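Side-chain contacts in phosphoribosylaminoimidazole carboxylase (Bombyx mori, PDB 4JA0), which probably catalyses two steps of purine biosynthesis, AIR carboxylation and SAICAR synthesis, with both activities carried on a single polypeptide: residues E164-Y167 with M168-A171; A277-E280 with H281-I285. All coordinates share one frame; numbering follows the deposited sequence.

Interaction 1 of 2, residues E164-Y167 with M168-A171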
loop_
_atom_site.group_PDB
_atom_site.type_symbol
_atom_site.label_atom_id
_atom_site.label_comp_id
_atom_site.label_asym_id
_atom_site.label_seq_id
_atom_site.Cartn_x
_atom_site.Cartn_y
_atom_site.Cartn_z
ATOM N N GLU A 164 27.035 -12.594 35.387
ATOM C CA GLU A 164 28.174 -11.792 35.804
ATOM C C GLU A 164 29.433 -12.222 35.062
ATOM O O GLU A 164 30.215 -11.390 34.616
ATOM C CB GLU A 164 28.362 -11.901 37.310
ATOM C CG GLU A 164 27.319 -11.127 38.107
ATOM C CD GLU A 164 25.912 -11.741 38.043
ATOM O OE1 GLU A 164 24.928 -10.964 38.121
ATOM O OE2 GLU A 164 25.790 -12.988 37.915
ATOM N N VAL A 165 29.614 -13.522 34.898
ATOM C CA VAL A 165 30.728 -14.015 34.102
ATOM C C VAL A 165 30.597 -13.607 32.634
ATOM O O VAL A 165 31.599 -13.255 32.002
ATOM C CB VAL A 165 30.886 -15.540 34.251
ATOM C CG1 VAL A 165 31.793 -16.120 33.165
ATOM C CG2 VAL A 165 31.406 -15.861 35.658
ATOM N N ASP A 166 29.369 -13.615 32.106
ATOM C CA ASP A 166 29.135 -13.166 30.732
ATOM C C ASP A 166 29.606 -11.726 30.577
ATOM O O ASP A 166 30.381 -11.424 29.674
ATOM C CB ASP A 166 27.653 -13.279 30.332
ATOM C CG ASP A 166 27.210 -14.734 30.054
ATOM O OD1 ASP A 166 28.074 -15.575 29.697
ATOM O OD2 ASP A 166 25.995 -15.039 30.220
ATOM N N TYR A 167 29.197 -10.862 31.499
ATOM C CA TYR A 167 29.589 -9.457 31.456
ATOM C C TYR A 167 31.115 -9.255 31.466
ATOM O O TYR A 167 31.648 -8.438 30.703
ATOM C CB TYR A 167 28.967 -8.701 32.626
ATOM C CG TYR A 167 29.417 -7.274 32.713
ATOM C CD1 TYR A 167 28.817 -6.306 31.942
ATOM C CD2 TYR A 167 30.459 -6.900 33.546
ATOM C CE1 TYR A 167 29.227 -4.988 32.006
ATOM C CE2 TYR A 167 30.886 -5.580 33.618
ATOM C CZ TYR A 167 30.261 -4.627 32.842
ATOM O OH TYR A 167 30.652 -3.305 32.890
ATOM N N MET A 168 31.804 -9.991 32.343
ATOM C CA MET A 168 33.258 -9.869 32.497
ATOM C C MET A 168 34.025 -10.434 31.297
ATOM O O MET A 168 35.091 -9.936 30.949
ATOM C CB MET A 168 33.719 -10.499 33.808
ATOM C CG MET A 168 33.349 -9.666 35.030
ATOM S SD MET A 168 33.902 -10.347 36.619
ATOM C CE MET A 168 32.699 -11.640 36.933
ATOM N N ARG A 169 33.485 -11.469 30.661
ATOM C CA ARG A 169 34.109 -11.961 29.452
ATOM C C ARG A 169 33.977 -10.901 28.411
ATOM O O ARG A 169 34.949 -10.531 27.771
ATOM C CB ARG A 169 33.452 -13.225 28.934
ATOM C CG ARG A 169 34.104 -13.793 27.672
ATOM C CD ARG A 169 33.089 -14.470 26.750
ATOM N NE ARG A 169 32.015 -15.114 27.517
ATOM C CZ ARG A 169 30.742 -14.722 27.510
ATOM N NH1 ARG A 169 30.354 -13.723 26.733
ATOM N NH2 ARG A 169 29.848 -15.348 28.253
ATOM N N LYS A 170 32.769 -10.382 28.259
ATOM C CA LYS A 170 32.527 -9.389 27.231
ATOM C C LYS A 170 33.320 -8.116 27.503
ATOM O O LYS A 170 33.895 -7.530 26.579
ATOM C CB LYS A 170 31.031 -9.105 27.089
ATOM C CG LYS A 170 30.220 -10.247 26.432
ATOM C CD LYS A 170 28.810 -9.804 26.163
ATOM C CE LYS A 170 28.035 -9.751 27.447
ATOM N NZ LYS A 170 26.733 -9.031 27.333
ATOM N N ALA A 171 33.406 -7.723 28.769
ATOM C CA ALA A 171 34.142 -6.515 29.125
ATOM C C ALA A 171 35.635 -6.654 28.891
ATOM O O ALA A 171 36.279 -5.736 28.394
ATOM C CB ALA A 171 33.888 -6.143 30.580
#

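Interaction 2 of 2, residues A277-E280 with H281-I285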
loop_
_atom_site.group_PDB
_atom_site.type_symbol
_atom_site.label_atom_id
_atom_site.label_comp_id
_atom_site.label_asym_id
_atom_site.label_seq_id
_atom_site.Cartn_x
_atom_site.Cartn_y
_atom_site.Cartn_z
ATOM N N ALA A 277 10.577 23.644 11.777
ATOM C CA ALA A 277 9.656 22.815 12.539
ATOM C C ALA A 277 10.312 21.476 12.917
ATOM O O ALA A 277 9.896 20.821 13.876
ATOM C CB ALA A 277 8.362 22.592 11.767
ATOM N N ASP A 278 11.353 21.087 12.183
ATOM C CA ASP A 278 12.009 19.803 12.401
ATOM C C ASP A 278 13.032 19.842 13.551
ATOM O O ASP A 278 13.895 18.972 13.674
ATOM C CB ASP A 278 12.698 19.359 11.095
ATOM C CG ASP A 278 11.712 19.152 9.929
ATOM O OD1 ASP A 278 10.530 18.800 10.182
ATOM O OD2 ASP A 278 12.131 19.350 8.756
ATOM N N GLN A 279 12.892 20.830 14.421
ATOM C CA GLN A 279 13.905 21.173 15.416
ATOM C C GLN A 279 14.142 20.106 16.482
ATOM O O GLN A 279 15.274 19.626 16.663
ATOM C CB GLN A 279 13.519 22.528 16.030
ATOM C CG GLN A 279 14.374 23.080 17.159
ATOM C CD GLN A 279 15.826 23.135 16.823
ATOM O OE1 GLN A 279 16.220 23.012 15.664
ATOM N NE2 GLN A 279 16.651 23.334 17.841
ATOM N N GLU A 280 13.068 19.727 17.167
ATOM C CA GLU A 280 13.114 18.705 18.199
ATOM C C GLU A 280 13.707 17.400 17.651
ATOM O O GLU A 280 14.513 16.738 18.333
ATOM C CB GLU A 280 11.705 18.461 18.735
ATOM C CG GLU A 280 11.232 19.443 19.807
ATOM C CD GLU A 280 10.204 18.815 20.744
ATOM O OE1 GLU A 280 9.773 17.665 20.478
ATOM O OE2 GLU A 280 9.822 19.469 21.740
ATOM N N HIS A 281 13.331 17.054 16.415
ATOM C CA HIS A 281 13.847 15.845 15.772
ATOM C C HIS A 281 15.363 15.941 15.652
ATOM O O HIS A 281 16.074 15.007 15.983
ATOM C CB HIS A 281 13.219 15.657 14.390
ATOM C CG HIS A 281 13.799 14.525 13.599
ATOM N ND1 HIS A 281 13.468 13.208 13.823
ATOM C CD2 HIS A 281 14.705 14.514 12.593
ATOM C CE1 HIS A 281 14.131 12.434 12.981
ATOM N NE2 HIS A 281 14.891 13.204 12.223
ATOM N N CYS A 282 15.851 17.092 15.202
ATOM C CA CYS A 282 17.280 17.303 15.021
ATOM C C CYS A 282 18.053 17.319 16.332
ATOM O O CYS A 282 19.189 16.844 16.410
ATOM C CB CYS A 282 17.516 18.621 14.272
ATOM S SG CYS A 282 16.871 18.595 12.589
ATOM N N GLN A 283 17.425 17.885 17.353
ATOM C CA GLN A 283 18.003 17.913 18.683
ATOM C C GLN A 283 18.124 16.491 19.257
ATOM O O GLN A 283 19.079 16.200 19.968
ATOM C CB GLN A 283 17.185 18.837 19.589
ATOM C CG GLN A 283 17.429 20.314 19.295
ATOM C CD GLN A 283 16.528 21.252 20.086
ATOM O OE1 GLN A 283 16.858 22.432 20.287
ATOM N NE2 GLN A 283 15.386 20.737 20.538
ATOM N N LYS A 284 17.193 15.602 18.903
ATOM C CA LYS A 284 17.321 14.197 19.274
ATOM C C LYS A 284 18.512 13.533 18.593
ATOM O O LYS A 284 19.143 12.632 19.180
ATOM C CB LYS A 284 16.058 13.397 18.942
ATOM C CG LYS A 284 14.921 13.577 19.915
ATOM C CD LYS A 284 13.801 12.597 19.579
ATOM C CE LYS A 284 12.610 12.764 20.511
ATOM N NZ LYS A 284 11.664 11.603 20.453
ATOM N N ILE A 285 18.789 13.930 17.353
ATOM C CA ILE A 285 19.966 13.436 16.660
ATOM C C ILE A 285 21.175 14.009 17.338
ATOM O O ILE A 285 22.100 13.279 17.693
ATOM C CB ILE A 285 20.011 13.851 15.181
ATOM C CG1 ILE A 285 18.765 13.339 14.453
ATOM C CG2 ILE A 285 21.284 13.319 14.524
ATOM C CD1 ILE A 285 18.714 13.697 13.013
#

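Interaction 1 of 2, residues E164-Y167 with M168-A171
Ala171 lays its CB over one face of the Tyr167 ring, displaced toward the rim and 4.3 Å from Tyr167 CE2, one turn further along helix 162-183 of the SAICAR synthetase region. The ring reaches this place because Tyr167 CG stands anti to the backbone N (chi1 175°). A sulfate ion, probably from the crystallisation liquor, lies close to the tyrosine side chain, and Leu407 of helix 396-420 packs against it. The second flat group, the guanidinium of Arg169, has Asp166 O above one face, also toward the rim. Asp166 and Arg169 run side by side in the same direction, with carboxylate and guanidinium planes 53° apart, and form an i to i+3 salt bridge, though Asp166 OD1 and Arg169 NH2 are modelled too close together and their exact positions are doubtful. Each charge has a second partner: Arg414 for the aspartate, Glu145 for the arginine. Successive i to i+4 backbone bonds hold the turn, among them Lys170 N to Asp166 O at 3.0 Å. Met168 and Ala171 meet Phe197 of strand 188-200, which places this side of the helix against the sheet. Met168 bends at its last torsion (chi3 -78°), bringing CE to 3.4 Å from Glu164 O.

Interaction 2 of 2, residues A277-E280 with H281-I285
Gln279 and Gln283, one turn apart in the first part of helix 279-291, meet through their side-chain amides, a polar i to i+4 pair. Gln279 NE2 donates to Gln283 OE1 at 2.6 Å, a weak bond, bent to an N-H...O angle of 125°. The two side chains cross obliquely with their amide planes 66° apart, so the groups are far from coplanar. A bend at chi2 (53°) turns the amide of Gln279 along the helix, whereas Gln283 is extended beyond CG; Gln283 CG also lies 3.4 Å from Gln279 NE2. Leu420 of a neighbouring subunit packs against Gln279.

The backbone bonds form the regular i to i+4 ladder. Cys282 N donates to Asp278 O at 3.1 Å, followed by Gln283 N to Gln279 O and Lys284 N to Glu280 O. Asp278 holds the N-cap position, yet its carboxylate makes no capping bond; its carbonyl begins the ladder.

Van der Waals contacts complete the turn. His281 CB rests 3.5 Å from Asp278 O, and Lys284 CG lies 3.6 Å from Glu280 O. Beyond the turn, Cys282 packs on Val271 and Met273, while the imidazole of His281 gives a weak hydrogen bond to Cys351 O through NE2. One side of the helix thus faces the parallel sheet, as expected for the opening turns of the crossover helix in a beta-alpha-beta unit, here strand 267-273, helix 279-291 and strand 296-300 of the AIR carboxylase region.

The two contacts come in series along the chain, interaction 1 in the SAICAR synthetase region and interaction 2 in the AIR carboxylase region. Their centres are 36 Å apart and their nearest atoms about 24 Å, so they do not touch, and they share neither helix nor sheet. Helix 162-183 packs against strand 188-200 of an antiparallel sheet; helix 279-291 lies on a parallel one. Helix 396-420 nevertheless relates them: its Leu407, Ala410 and Arg414 meet interaction 1 within the chain, while Leu420 of another subunit reaches interaction 2. The C-terminal helix thus takes part in contacts within and between subunits of the eight-chain assembly.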